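Local coordinates for protein CbbY (Rhodobacter sphaeroides, PDB 4UAS) that removes a phosphate group from xylulose-1,5-bisphosphate, a potent Rubisco inhibitor, as a selective magnesium-dependent sugar phosphatase of the HAD superfamily, at residues Glu15-Glu18 and Leu19-Arg22; Ala77-Glu80 and Arg81-Leu85; Asp99-Ala102 and Glu103-Ala107; Glu123-Cys126 and Arg127-Gly131; Tyr157-Ala160 and Leu161-Leu164. One frame throughout, in Å; residues are numbered along the deposited sequence. Where two conformers were deposited one is given.

Interaction 1. Residues Glu15-Glu18 and Leu19-Arg22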
loop_
_atom_site.group_PDB
_atom_site.type_symbol
_atom_site.label_atom_id
_atom_site.label_comp_id
_atom_site.label_asym_id
_atom_site.label_seq_id
_atom_site.Cartn_x
_atom_site.Cartn_y
_atom_site.Cartn_z
ATOM N N GLU A 15 -5.438 6.888 3.132
ATOM C CA GLU A 15 -4.280 7.505 3.793
ATOM C C GLU A 15 -4.068 6.772 5.126
ATOM O O GLU A 15 -4.767 7.017 6.122
ATOM C CB GLU A 15 -4.525 8.976 4.046
ATOM C CG GLU A 15 -4.195 9.858 2.883
ATOM C CD GLU A 15 -2.565 10.062 2.698
ATOM O OE1 GLU A 15 -2.250 10.979 1.946
ATOM O OE2 GLU A 15 -1.561 9.519 3.409
ATOM N N THR A 16 -3.104 5.864 5.143
ATOM C CA THR A 16 -2.833 4.990 6.290
ATOM C C THR A 16 -1.556 5.300 6.994
ATOM O O THR A 16 -1.320 4.795 8.102
ATOM C CB THR A 16 -2.700 3.524 5.811
ATOM O OG1 THR A 16 -1.682 3.510 4.830
ATOM C CG2 THR A 16 -4.014 2.988 5.232
ATOM N N GLU A 17 -0.595 6.035 6.380
ATOM C CA GLU A 17 0.762 6.066 6.931
ATOM C C GLU A 17 0.846 6.776 8.226
ATOM O O GLU A 17 1.700 6.367 9.063
ATOM C CB GLU A 17 1.788 6.573 5.969
ATOM C CG GLU A 17 2.083 5.534 4.875
ATOM C CD GLU A 17 2.774 4.261 5.298
ATOM O OE1 GLU A 17 3.113 4.000 6.480
ATOM O OE2 GLU A 17 2.964 3.394 4.414
ATOM N N GLU A 18 0.043 7.803 8.540
ATOM C CA GLU A 18 0.127 8.376 9.867
ATOM C C GLU A 18 -0.352 7.382 10.888
ATOM O O GLU A 18 0.130 7.383 12.025
ATOM C CB GLU A 18 -0.649 9.679 9.931
ATOM C CG GLU A 18 0.089 10.881 9.511
ATOM C CD GLU A 18 1.274 11.171 10.435
ATOM O OE1 GLU A 18 2.262 10.534 10.245
ATOM O OE2 GLU A 18 1.229 12.147 11.290
ATOM N N LEU A 19 -1.335 6.533 10.563
ATOM C CA LEU A 19 -1.753 5.509 11.478
ATOM C C LEU A 19 -0.663 4.457 11.671
ATOM O O LEU A 19 -0.477 3.956 12.797
ATOM C CB LEU A 19 -3.098 4.884 11.019
ATOM C CG LEU A 19 -3.869 4.148 12.138
ATOM C CD1 LEU A 19 -4.455 5.169 13.116
ATOM C CD2 LEU A 19 -5.010 3.350 11.520
ATOM N N HIS A 20 0.007 4.044 10.608
ATOM C CA HIS A 20 1.158 3.190 10.756
ATOM C C HIS A 20 2.192 3.811 11.667
ATOM O O HIS A 20 2.745 3.132 12.531
ATOM C CB HIS A 20 1.810 2.890 9.396
ATOM C CG HIS A 20 1.079 1.884 8.564
ATOM N ND1 HIS A 20 1.005 0.569 8.915
ATOM C CD2 HIS A 20 0.406 2.035 7.392
ATOM C CE1 HIS A 20 0.289 -0.054 7.987
ATOM N NE2 HIS A 20 -0.073 0.797 7.057
ATOM N N ARG A 21 2.520 5.096 11.488
ATOM C CA ARG A 21 3.511 5.775 12.324
ATOM C C ARG A 21 3.115 5.744 13.774
ATOM O O ARG A 21 3.943 5.423 14.659
ATOM C CB ARG A 21 3.755 7.189 11.826
ATOM C CG ARG A 21 4.935 7.884 12.547
ATOM C CD ARG A 21 5.210 9.277 11.985
ATOM N NE ARG A 21 4.196 10.264 12.283
ATOM C CZ ARG A 21 4.206 11.089 13.327
ATOM N NH1 ARG A 21 5.162 11.053 14.222
ATOM N NH2 ARG A 21 3.233 11.972 13.454
ATOM N N ARG A 22 1.847 5.987 14.071
ATOM C CA ARG A 22 1.328 5.907 15.426
ATOM C C ARG A 22 1.522 4.488 15.951
ATOM O O ARG A 22 1.927 4.294 17.102
ATOM C CB ARG A 22 -0.146 6.326 15.472
ATOM C CG ARG A 22 -0.828 6.156 16.825
ATOM C CD ARG A 22 -2.265 6.680 16.823
ATOM N NE ARG A 22 -2.837 6.389 18.137
ATOM C CZ ARG A 22 -4.146 6.502 18.389
ATOM N NH1 ARG A 22 -4.950 6.892 17.466
ATOM N NH2 ARG A 22 -4.614 6.157 19.554
HETATM O O HOH W 1 -3.272 7.618 8.385
#
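Thr16 meets His20 directly, and Glu15 meets Leu19 through a water, where the chain enters the first turn of helix 17-31. This is the amino end of an alpha-helix. Glu15 O accepts from the water, which in turn takes the N-H of Leu19. Thr16 follows, and its carbonyl receives His20 N at 2.9 Å, at a donor angle of 165°. The side chains of these two residues run alongside each other in the same direction, with Thr16 OG1 3.6 Å from His20 CD2. Both reach Asp10, a magnesium ligand: Thr16 OG1 and His20 NE2 each hydrogen-bond to its OD1. They probably act as a second shell that helps position this carboxylate. His20 ND1 pairs with Lys78 NZ. Glu17, which binds substrate, folds its chain back, so that OE1 comes within 3.4 Å of His20 CB. The carboxylate is turned 40° to the imidazole, and OE1 hydrogen-bonds to Tyr42 OH. Glu18 forms a salt bridge with Arg21, which grips it side-on through two nitrogens. The carboxylate and guanidinium are nearly coplanar, 14° apart. The bend of the arginine at chi3 turns NE and NH2 toward Glu18. Tyr198 OH also holds Glu18 OE1, and Arg39 NE forms a salt bridge with OE2. An alanine in place of Arg21 would remove both of its bonds and probably leave the Glu18 carboxylate relying on Tyr198 and Arg39, with more freedom to turn. In the bridge itself, Arg21 NE lies 2.8 Å from Glu18 OE1, and Arg21 NH2 lies 3.0 Å from Glu18 OE2.

Interaction 2. Residues Ala77-Glu80 and Arg81-Leu85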
loop_
_atom_site.group_PDB
_atom_site.type_symbol
_atom_site.label_atom_id
_atom_site.label_comp_id
_atom_site.label_asym_id
_atom_site.label_seq_id
_atom_site.Cartn_x
_atom_site.Cartn_y
_atom_site.Cartn_z
ATOM N N ALA A 77 3.940 -7.165 16.894
ATOM C CA ALA A 77 3.274 -6.337 17.876
ATOM C C ALA A 77 2.716 -5.038 17.228
ATOM O O ALA A 77 1.615 -4.611 17.515
ATOM C CB ALA A 77 4.247 -6.010 18.996
ATOM N N LYS A 78 3.504 -4.461 16.352
ATOM C CA LYS A 78 3.072 -3.240 15.674
ATOM C C LYS A 78 1.903 -3.513 14.728
ATOM O O LYS A 78 0.989 -2.686 14.639
ATOM C CB LYS A 78 4.251 -2.621 14.922
ATOM C CG LYS A 78 3.880 -1.408 14.043
ATOM C CD LYS A 78 3.595 -1.811 12.579
ATOM C CE LYS A 78 2.890 -0.718 11.811
ATOM N NZ LYS A 78 2.684 -1.070 10.411
ATOM N N THR A 79 1.886 -4.690 14.073
ATOM C CA THR A 79 0.778 -5.067 13.228
ATOM C C THR A 79 -0.490 -5.212 14.006
ATOM O O THR A 79 -1.536 -4.705 13.609
ATOM C CB THR A 79 1.134 -6.320 12.414
ATOM O OG1 THR A 79 2.252 -6.052 11.605
ATOM C CG2 THR A 79 -0.045 -6.791 11.548
ATOM N N GLU A 80 -0.407 -5.914 15.137
ATOM C CA GLU A 80 -1.563 -6.057 16.015
ATOM C C GLU A 80 -2.103 -4.683 16.414
ATOM O O GLU A 80 -3.325 -4.450 16.438
ATOM C CB GLU A 80 -1.189 -6.870 17.220
ATOM C CG GLU A 80 -0.887 -8.345 16.883
ATOM C CD GLU A 80 -0.283 -9.113 18.029
ATOM O OE1 GLU A 80 -0.058 -8.516 19.125
ATOM O OE2 GLU A 80 0.003 -10.309 17.831
ATOM N N ARG A 81 -1.208 -3.738 16.739
ATOM C CA ARG A 81 -1.651 -2.398 17.129
ATOM C C ARG A 81 -2.318 -1.674 15.955
ATOM O O ARG A 81 -3.351 -1.037 16.159
ATOM C CB ARG A 81 -0.514 -1.562 17.736
ATOM C CG ARG A 81 -0.035 -1.965 19.125
ATOM C CD ARG A 81 1.002 -1.039 19.767
ATOM N NE ARG A 81 1.265 -1.439 21.127
ATOM C CZ ARG A 81 0.669 -0.886 22.194
ATOM N NH1 ARG A 81 0.958 -1.328 23.416
ATOM N NH2 ARG A 81 -0.170 0.147 22.072
ATOM N N PHE A 82 -1.729 -1.763 14.772
ATOM C CA PHE A 82 -2.352 -1.146 13.599
ATOM C C PHE A 82 -3.748 -1.711 13.328
ATOM O O PHE A 82 -4.679 -0.964 13.037
ATOM C CB PHE A 82 -1.471 -1.353 12.386
ATOM C CG PHE A 82 -2.026 -0.733 11.121
ATOM C CD1 PHE A 82 -1.855 0.626 10.855
ATOM C CD2 PHE A 82 -2.757 -1.471 10.227
ATOM C CE1 PHE A 82 -2.329 1.160 9.729
ATOM C CE2 PHE A 82 -3.239 -0.929 9.113
ATOM C CZ PHE A 82 -3.050 0.379 8.839
ATOM N N VAL A 83 -3.875 -3.040 13.388
ATOM C CA VAL A 83 -5.160 -3.663 13.173
ATOM C C VAL A 83 -6.219 -3.120 14.157
ATOM O O VAL A 83 -7.352 -2.846 13.790
ATOM C CB VAL A 83 -5.000 -5.195 13.241
ATOM C CG1 VAL A 83 -6.364 -5.933 13.349
ATOM C CG2 VAL A 83 -4.222 -5.705 12.042
ATOM N N ALA A 84 -5.832 -2.983 15.433
ATOM C CA ALA A 84 -6.749 -2.465 16.444
ATOM C C ALA A 84 -7.105 -1.002 16.152
ATOM O O ALA A 84 -8.275 -0.600 16.227
ATOM C CB ALA A 84 -6.194 -2.593 17.849
ATOM N N LEU A 85 -6.101 -0.206 15.762
ATOM C CA LEU A 85 -6.362 1.209 15.459
ATOM C C LEU A 85 -7.278 1.367 14.261
ATOM O O LEU A 85 -8.166 2.227 14.262
ATOM C CB LEU A 85 -5.059 1.971 15.279
ATOM C CG LEU A 85 -4.178 2.249 16.503
ATOM C CD1 LEU A 85 -2.770 2.684 16.096
ATOM C CD2 LEU A 85 -4.853 3.264 17.383
#
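Val83 is turned with CG1 anti to its own nitrogen (chi1 167°), and this places CG2 beside that nitrogen and over the carbonyl of Thr79. Val83 CG2 comes to 3.3 Å from Thr79 O. The same oxygen accepts Val83 N at 2.9 Å. The methyl therefore packs on an acceptor already used by the backbone. The two branched side chains also approach at their methyls, with Thr79 CG2 4.3 Å from Val83 CG2. Thr79 OG1 turns back to the carbonyl of His75 within the same helix. Phe82 also has CG anti to its nitrogen, and the ring is carried off the helix beyond CB. That CB rests 3.6 Å from Lys78 O, which takes the Phe82 N-H.

All of this belongs to helix 71-87, whose i to i+4 backbone bonds run from Ala77 to Ala84 without a break. One side of it faces helix 17-31 and another faces helix 119-129. Ala77 and Lys78 are part of the substrate-binding site. The Lys78 chain leaves the helix and bends at chi2, and its CE passes 4.4 Å from Phe82 CB. Its ammonium hydrogen-bonds to His20 ND1, and it makes a cation-pi contact with Phe24. The Phe82 ring stacks with His20, so both residues meet the same histidine from one helix. On the outer side, Ala84 N bonds to Glu80 O at 3.1 Å, and Ala84 CB lies 3.7 Å from that oxygen.

Interaction 3. Residues Asp99-Ala102 and Glu103-Ala107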
loop_
_atom_site.group_PDB
_atom_site.type_symbol
_atom_site.label_atom_id
_atom_site.label_comp_id
_atom_site.label_asym_id
_atom_site.label_seq_id
_atom_site.Cartn_x
_atom_site.Cartn_y
_atom_site.Cartn_z
ATOM N N ASP A 99 -16.052 4.564 -5.794
ATOM C CA ASP A 99 -16.799 4.683 -7.083
ATOM C C ASP A 99 -16.135 3.855 -8.182
ATOM O O ASP A 99 -16.837 3.210 -8.961
ATOM C CB ASP A 99 -16.865 6.113 -7.493
ATOM C CG ASP A 99 -17.731 6.948 -6.572
ATOM O OD1 ASP A 99 -18.554 6.385 -5.838
ATOM O OD2 ASP A 99 -17.625 8.189 -6.668
ATOM N N LEU A 100 -14.809 3.884 -8.301
ATOM C CA LEU A 100 -14.121 3.123 -9.322
ATOM C C LEU A 100 -14.358 1.606 -9.100
ATOM O O LEU A 100 -14.600 0.879 -10.065
ATOM C CB LEU A 100 -12.647 3.439 -9.311
ATOM C CG LEU A 100 -11.846 2.713 -10.390
ATOM C CD1 LEU A 100 -12.265 3.164 -11.725
ATOM C CD2 LEU A 100 -10.343 2.928 -10.178
ATOM N N ILE A 101 -14.246 1.156 -7.846
ATOM C CA ILE A 101 -14.393 -0.272 -7.597
ATOM C C ILE A 101 -15.800 -0.701 -7.929
ATOM O O ILE A 101 -16.012 -1.773 -8.509
ATOM C CB ILE A 101 -13.959 -0.572 -6.178
ATOM C CG1 ILE A 101 -12.420 -0.488 -6.123
ATOM C CG2 ILE A 101 -14.452 -1.954 -5.684
ATOM C CD1 ILE A 101 -11.785 -0.548 -4.746
ATOM N N ALA A 102 -16.778 0.115 -7.603
ATOM C CA ALA A 102 -18.181 -0.276 -7.916
ATOM C C ALA A 102 -18.408 -0.316 -9.383
ATOM O O ALA A 102 -19.080 -1.245 -9.861
ATOM C CB ALA A 102 -19.102 0.705 -7.271
ATOM N N GLU A 103 -17.905 0.641 -10.145
ATOM C CA GLU A 103 -18.021 0.651 -11.579
ATOM C C GLU A 103 -17.327 -0.570 -12.200
ATOM O O GLU A 103 -17.851 -1.180 -13.133
ATOM C CB GLU A 103 -17.436 1.902 -12.159
ATOM C CG GLU A 103 -17.808 2.128 -13.592
ATOM C CD GLU A 103 -17.154 3.362 -14.206
ATOM O OE1 GLU A 103 -16.480 4.093 -13.458
ATOM O OE2 GLU A 103 -17.301 3.589 -15.435
ATOM N N ALA A 104 -16.144 -0.894 -11.701
ATOM C CA ALA A 104 -15.407 -2.041 -12.173
ATOM C C ALA A 104 -16.177 -3.339 -11.957
ATOM O O ALA A 104 -16.274 -4.179 -12.860
ATOM C CB ALA A 104 -14.057 -2.092 -11.522
ATOM N N LYS A 105 -16.779 -3.482 -10.802
ATOM C CA LYS A 105 -17.538 -4.675 -10.525
ATOM C C LYS A 105 -18.760 -4.765 -11.445
ATOM O O LYS A 105 -19.072 -5.836 -11.991
ATOM C CB LYS A 105 -17.956 -4.694 -9.087
ATOM C CG LYS A 105 -16.809 -5.077 -8.184
ATOM C CD LYS A 105 -17.128 -5.060 -6.700
ATOM C CE LYS A 105 -15.956 -5.489 -5.805
ATOM N NZ LYS A 105 -15.707 -6.937 -5.950
ATOM N N ARG A 106 -19.406 -3.650 -11.714
ATOM C CA ARG A 106 -20.536 -3.682 -12.677
ATOM C C ARG A 106 -20.095 -4.103 -14.086
ATOM O O ARG A 106 -20.893 -4.773 -14.809
ATOM C CB ARG A 106 -21.217 -2.325 -12.798
ATOM C CG ARG A 106 -21.984 -1.907 -11.546
ATOM C CD ARG A 106 -22.891 -0.700 -11.865
ATOM N NE ARG A 106 -22.149 0.558 -12.058
ATOM C CZ ARG A 106 -21.681 1.369 -11.086
ATOM N NH1 ARG A 106 -21.876 1.097 -9.816
ATOM N NH2 ARG A 106 -21.039 2.470 -11.405
ATOM N N ALA A 107 -18.888 -3.753 -14.476
ATOM C CA ALA A 107 -18.320 -4.108 -15.753
ATOM C C ALA A 107 -17.660 -5.464 -15.805
ATOM O O ALA A 107 -17.206 -5.867 -16.880
ATOM C CB ALA A 107 -17.358 -3.036 -16.222
HETATM O O HOH W 2 -19.627 3.930 -9.240
#
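Asp99 O is gripped twice. Glu103 N donates to it at 3.0 Å along the helix, and a water donates to it at 2.9 Å. That water accepts from Arg106 NH2 at 3.0 Å, lying at the edge of the guanidinium and in its plane. The water therefore joins the carbonyl of one turn to the side chain of a residue seven positions on. Arg106 reaches back because its chain bends at chi3, -72°. The bend lays the guanidinium flat over the backbone, with Ala102 O and Glu103 CA under one of its faces. Ala102 O already accepts Arg106 N, so the charged group sits above an occupied carbonyl. It does not form a second hydrogen bond there; Arg106 NH1 lies 3.6 Å from Ala102 O. The small methyl of Ala102 also lies beside this group, with CB 3.8 Å from Arg106 NH1.

One side of the turn is apolar. Ile101 and Lys105 run side by side in the same direction, and Ile101 CG2 touches Lys105 CE at 3.8 Å. The lysine thus uses its methylene chain for packing, while its NZ goes on to the carbonyl of Ile137. Leu100, Ile101 and Ala104 rest on strand 4-7 through Phe7 and Ile5, and Ile101 and Ala104 also touch Leu111 of strand 110-114. This division, with arginine and water on one side and aliphatic groups on the strands, is that of an amphipathic helix flanking the parallel sheet of the Rossmann-like HAD core.

Interaction 4. Residues Glu123-Cys126 and Arg127-Gly131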
loop_
_atom_site.group_PDB
_atom_site.type_symbol
_atom_site.label_atom_id
_atom_site.label_comp_id
_atom_site.label_asym_id
_atom_site.label_seq_id
_atom_site.Cartn_x
_atom_site.Cartn_y
_atom_site.Cartn_z
ATOM N N GLU A 123 -6.689 -6.865 5.448
ATOM C CA GLU A 123 -7.966 -7.329 5.971
ATOM C C GLU A 123 -8.603 -6.297 6.881
ATOM O O GLU A 123 -9.786 -6.025 6.778
ATOM C CB GLU A 123 -7.792 -8.659 6.724
ATOM C CG GLU A 123 -7.512 -9.826 5.796
ATOM C CD GLU A 123 -8.725 -10.206 5.008
ATOM O OE1 GLU A 123 -9.898 -9.684 5.205
ATOM O OE2 GLU A 123 -8.575 -11.109 4.161
ATOM N N ALA A 124 -7.800 -5.682 7.740
ATOM C CA ALA A 124 -8.342 -4.673 8.663
ATOM C C ALA A 124 -8.890 -3.474 7.895
ATOM O O ALA A 124 -9.961 -2.948 8.197
ATOM C CB ALA A 124 -7.235 -4.280 9.649
ATOM N N LEU A 125 -8.161 -3.013 6.869
ATOM C CA LEU A 125 -8.636 -1.935 6.057
ATOM C C LEU A 125 -9.921 -2.231 5.321
ATOM O O LEU A 125 -10.832 -1.427 5.291
ATOM C CB LEU A 125 -7.527 -1.487 5.084
ATOM C CG LEU A 125 -7.909 -0.315 4.171
ATOM C CD1 LEU A 125 -6.603 0.353 3.661
ATOM C CD2 LEU A 125 -8.543 -0.787 2.862
ATOM N N CYS A 126 -10.037 -3.415 4.765
ATOM C CA CYS A 126 -11.248 -3.774 4.067
ATOM C C CYS A 126 -12.447 -3.909 4.999
ATOM O O CYS A 126 -13.520 -3.378 4.684
ATOM C CB CYS A 126 -11.059 -5.041 3.245
ATOM S SG CYS A 126 -9.966 -4.833 1.850
ATOM N N ARG A 127 -12.248 -4.476 6.222
ATOM C CA ARG A 127 -13.346 -4.551 7.167
ATOM C C ARG A 127 -13.835 -3.126 7.487
ATOM O O ARG A 127 -15.060 -2.876 7.542
ATOM C CB ARG A 127 -12.972 -5.336 8.405
ATOM C CG ARG A 127 -12.834 -6.807 8.202
ATOM C CD ARG A 127 -12.732 -7.496 9.571
ATOM N NE ARG A 127 -11.558 -7.011 10.374
ATOM C CZ ARG A 127 -10.306 -7.528 10.309
ATOM N NH1 ARG A 127 -10.049 -8.531 9.484
ATOM N NH2 ARG A 127 -9.300 -7.058 11.052
ATOM N N ALA A 128 -12.926 -2.216 7.787
ATOM C CA ALA A 128 -13.274 -0.873 8.272
ATOM C C ALA A 128 -13.826 -0.009 7.154
ATOM O O ALA A 128 -14.788 0.755 7.361
ATOM C CB ALA A 128 -12.087 -0.235 8.936
ATOM N N CYS A 129 -13.226 -0.098 5.979
ATOM C CA CYS A 129 -13.469 0.902 4.920
ATOM C C CYS A 129 -14.430 0.427 3.857
ATOM O O CYS A 129 -15.104 1.294 3.255
ATOM C CB CYS A 129 -12.150 1.320 4.255
ATOM S SG CYS A 129 -10.979 2.068 5.334
ATOM N N PHE A 130 -14.466 -0.869 3.571
ATOM C CA PHE A 130 -15.339 -1.429 2.590
ATOM C C PHE A 130 -16.524 -2.140 3.249
ATOM O O PHE A 130 -17.517 -2.398 2.571
ATOM C CB PHE A 130 -14.648 -2.361 1.595
ATOM C CG PHE A 130 -13.688 -1.727 0.597
ATOM C CD1 PHE A 130 -14.198 -1.135 -0.578
ATOM C CD2 PHE A 130 -12.357 -1.789 0.738
ATOM C CE1 PHE A 130 -13.378 -0.589 -1.479
ATOM C CE2 PHE A 130 -11.544 -1.264 -0.188
ATOM C CZ PHE A 130 -12.035 -0.679 -1.291
ATOM N N GLY A 131 -16.417 -2.543 4.536
ATOM C CA GLY A 131 -17.387 -3.285 5.285
ATOM C C GLY A 131 -17.498 -4.753 4.895
ATOM O O GLY A 131 -18.552 -5.356 5.030
HETATM O O HOH W 3 -11.529 -9.829 7.458
#
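Glu123 and Arg127, four residues apart on helix 119-129, are joined by a water. Their charged ends do not touch: Glu123 OE1 and Arg127 NH1 are 4.4 Å apart. The water fills in between them, 2.8 Å from Arg127 NH1, and donates to Glu123 OE1. It lies in the plane of the guanidinium, at its edge. Glu123 OE1 also takes Ala134 N, which ties the carboxylate to the chain beyond the helix. The bend of Arg127 at chi3, -59°, folds the guanidinium over the helix, with Glu123 O and Ala124 CA under one face. Arg127 NH2 is 3.5 Å from Ala124 CA.

The backbone bonds show the helix ending. Cys129 N still donates to Leu125 O at 2.8 Å. Cys126 O then accepts from two nitrogens: Phe130 N at 2.9 Å, and Gly131 N in a weak bond bent to 124°. Gly131 leaves helical geometry with a positive phi, which by itself favours glycine.

Two of the apolar contacts involve sulfur. Cys129 SG packs on Leu125 CG at 4.1 Å. Cys126 SG approaches Phe130 CD2 at 4.0 Å, an oblique sulfur-aromatic contact with the ring. Leu125 CD2 also reaches that ring.

The helix is the crossover of the beta-alpha-beta unit formed with strands 110-114 and 140-142. Ala124, Arg127 and Ala128 lean on helix 71-87 through Val83 and Met86, while Leu125 touches Val9, in the loop that follows strand 4-7.

Interaction 5. Residues Tyr157-Ala160 and Leu161-Leu164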
loop_
_atom_site.group_PDB
_atom_site.type_symbol
_atom_site.label_atom_id
_atom_site.label_comp_id
_atom_site.label_asym_id
_atom_site.label_seq_id
_atom_site.Cartn_x
_atom_site.Cartn_y
_atom_site.Cartn_z
ATOM N N TYR A 157 3.668 -7.274 -8.300
ATOM C CA TYR A 157 2.784 -7.101 -9.431
ATOM C C TYR A 157 2.793 -8.275 -10.366
ATOM O O TYR A 157 1.763 -8.689 -10.896
ATOM C CB TYR A 157 3.089 -5.795 -10.182
ATOM C CG TYR A 157 2.533 -4.531 -9.537
ATOM C CD1 TYR A 157 3.314 -3.612 -8.894
ATOM C CD2 TYR A 157 1.179 -4.270 -9.632
ATOM C CE1 TYR A 157 2.765 -2.447 -8.345
ATOM C CE2 TYR A 157 0.621 -3.137 -9.105
ATOM C CZ TYR A 157 1.398 -2.230 -8.440
ATOM O OH TYR A 157 0.826 -1.092 -7.963
ATOM N N ARG A 158 3.980 -8.843 -10.614
ATOM C CA ARG A 158 4.066 -10.077 -11.415
ATOM C C ARG A 158 3.294 -11.215 -10.790
ATOM O O ARG A 158 2.620 -11.971 -11.513
ATOM C CB ARG A 158 5.524 -10.444 -11.622
ATOM C CG ARG A 158 6.288 -9.426 -12.459
ATOM C CD ARG A 158 7.765 -9.715 -12.570
ATOM N NE ARG A 158 8.419 -8.745 -13.426
ATOM C CZ ARG A 158 9.600 -8.213 -13.241
ATOM N NH1 ARG A 158 10.355 -8.492 -12.166
ATOM N NH2 ARG A 158 10.028 -7.370 -14.153
ATOM N N LEU A 159 3.352 -11.336 -9.477
ATOM C CA LEU A 159 2.562 -12.365 -8.768
ATOM C C LEU A 159 1.084 -12.122 -9.007
ATOM O O LEU A 159 0.331 -13.021 -9.385
ATOM C CB LEU A 159 2.923 -12.325 -7.283
ATOM C CG LEU A 159 1.986 -13.094 -6.363
ATOM C CD1 LEU A 159 1.830 -14.523 -6.713
ATOM C CD2 LEU A 159 2.330 -12.841 -4.912
ATOM N N ALA A 160 0.615 -10.880 -8.763
ATOM C CA ALA A 160 -0.777 -10.569 -8.909
ATOM C C ALA A 160 -1.257 -10.856 -10.318
ATOM O O ALA A 160 -2.372 -11.385 -10.513
ATOM C CB ALA A 160 -1.007 -9.109 -8.544
ATOM N N LEU A 161 -0.486 -10.442 -11.297
ATOM C CA LEU A 161 -0.876 -10.675 -12.707
ATOM C C LEU A 161 -0.941 -12.162 -13.047
ATOM O O LEU A 161 -1.828 -12.586 -13.822
ATOM C CB LEU A 161 0.067 -9.987 -13.637
ATOM C CG LEU A 161 -0.068 -8.466 -13.711
ATOM C CD1 LEU A 161 1.155 -7.874 -14.401
ATOM C CD2 LEU A 161 -1.330 -8.090 -14.428
ATOM N N ARG A 162 -0.031 -12.980 -12.540
ATOM C CA ARG A 162 -0.078 -14.408 -12.761
ATOM C C ARG A 162 -1.365 -14.978 -12.184
ATOM O O ARG A 162 -2.046 -15.823 -12.791
ATOM C CB ARG A 162 1.170 -15.110 -12.237
ATOM C CG ARG A 162 1.142 -16.605 -12.655
ATOM C CD ARG A 162 2.339 -17.398 -12.350
ATOM N NE ARG A 162 2.643 -17.214 -11.074
ATOM C CZ ARG A 162 3.631 -16.412 -10.498
ATOM N NH1 ARG A 162 4.661 -15.765 -11.033
ATOM N NH2 ARG A 162 3.544 -16.367 -9.263
ATOM N N GLU A 163 -1.714 -14.583 -10.972
ATOM C CA GLU A 163 -2.927 -15.070 -10.324
ATOM C C GLU A 163 -4.176 -14.588 -11.024
ATOM O O GLU A 163 -5.137 -15.340 -11.131
ATOM C CB GLU A 163 -2.952 -14.697 -8.845
ATOM C CG GLU A 163 -1.900 -15.432 -8.061
ATOM C CD GLU A 163 -2.020 -15.431 -6.582
ATOM O OE1 GLU A 163 -2.531 -16.440 -6.070
ATOM O OE2 GLU A 163 -1.613 -14.463 -5.991
ATOM N N LEU A 164 -4.188 -13.349 -11.518
ATOM C CA LEU A 164 -5.301 -12.831 -12.282
ATOM C C LEU A 164 -5.448 -13.504 -13.611
ATOM O O LEU A 164 -6.590 -13.570 -14.140
ATOM C CB LEU A 164 -5.120 -11.323 -12.551
ATOM C CG LEU A 164 -5.381 -10.383 -11.385
ATOM C CD1 LEU A 164 -4.775 -9.007 -11.688
ATOM C CD2 LEU A 164 -6.889 -10.249 -11.047
#
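Tyr157 and Leu161 are joined by a backbone bond: Leu161 N donates to Tyr157 O at 2.9 Å and 165°. Leu164 N reaches Ala160 O at the same length, 2.9 Å. The bonds between Arg158 and Arg162 and between Leu159 and Glu163 complete the regular turns of helix 155-164. Polar side-chain ends are held from outside the segments. Arg158 forms a salt bridge with Asp155, and Tyr157 OH hydrogen-bonds to Glu175.

Leu161 and Leu164 carry their CG atoms beside their own nitrogens, which sets each branch against the carbonyl four residues back. Leu161 CG lies 3.4 Å from Tyr157 O, and Leu164 CG lies 3.3 Å from Ala160 O. Leu159 takes the other course, with CG anti to the nitrogen (chi1 167°), and its CD1 meets two charged side chains. Glu163 runs alongside in the same direction, with OE2 3.5 Å from Leu159 CD1. Arg162 bends at chi3 and comes across the leucine, with NH2 3.6 Å from that same methyl. Beyond these turns, Ala160 and Leu164 pack on Leu6 of strand 4-7 and on strand 140-142, so the helix covers one face of the core sheet. Tyr157 lies at the active-site end, its side chain about 4 Å from that of Asp8, the probable nucleophile, at nearest atoms.

The leucine methyl is thus met by an acidic and a basic group that make no salt bridge with each other, so their contribution here is probably van der Waals cover rather than ion pairing.

How the interactions relate
The five contacts come in series along the chain, each within a single helix. Interactions 1 and 2 lie 11 Å apart between centres and touch, since helices 17-31 and 71-87 pack together. Interaction 4 touches both, through Leu125 and through Ala124 and Arg127, and it also meets interaction 3 where Phe130 packs on Ile101. Interaction 5 stands apart, its nearest atoms about 11 Å or more from every other contact. Helices 97-107 and 155-164 touch alternate residues of strands 4-7 and 110-114, so they cover opposite faces of the parallel sheet. Interactions 1 and 2 hold substrate-binding residues, and helix 119-129 of interaction 4 begins with others; interactions 3 and 5 belong to helices on the sheet.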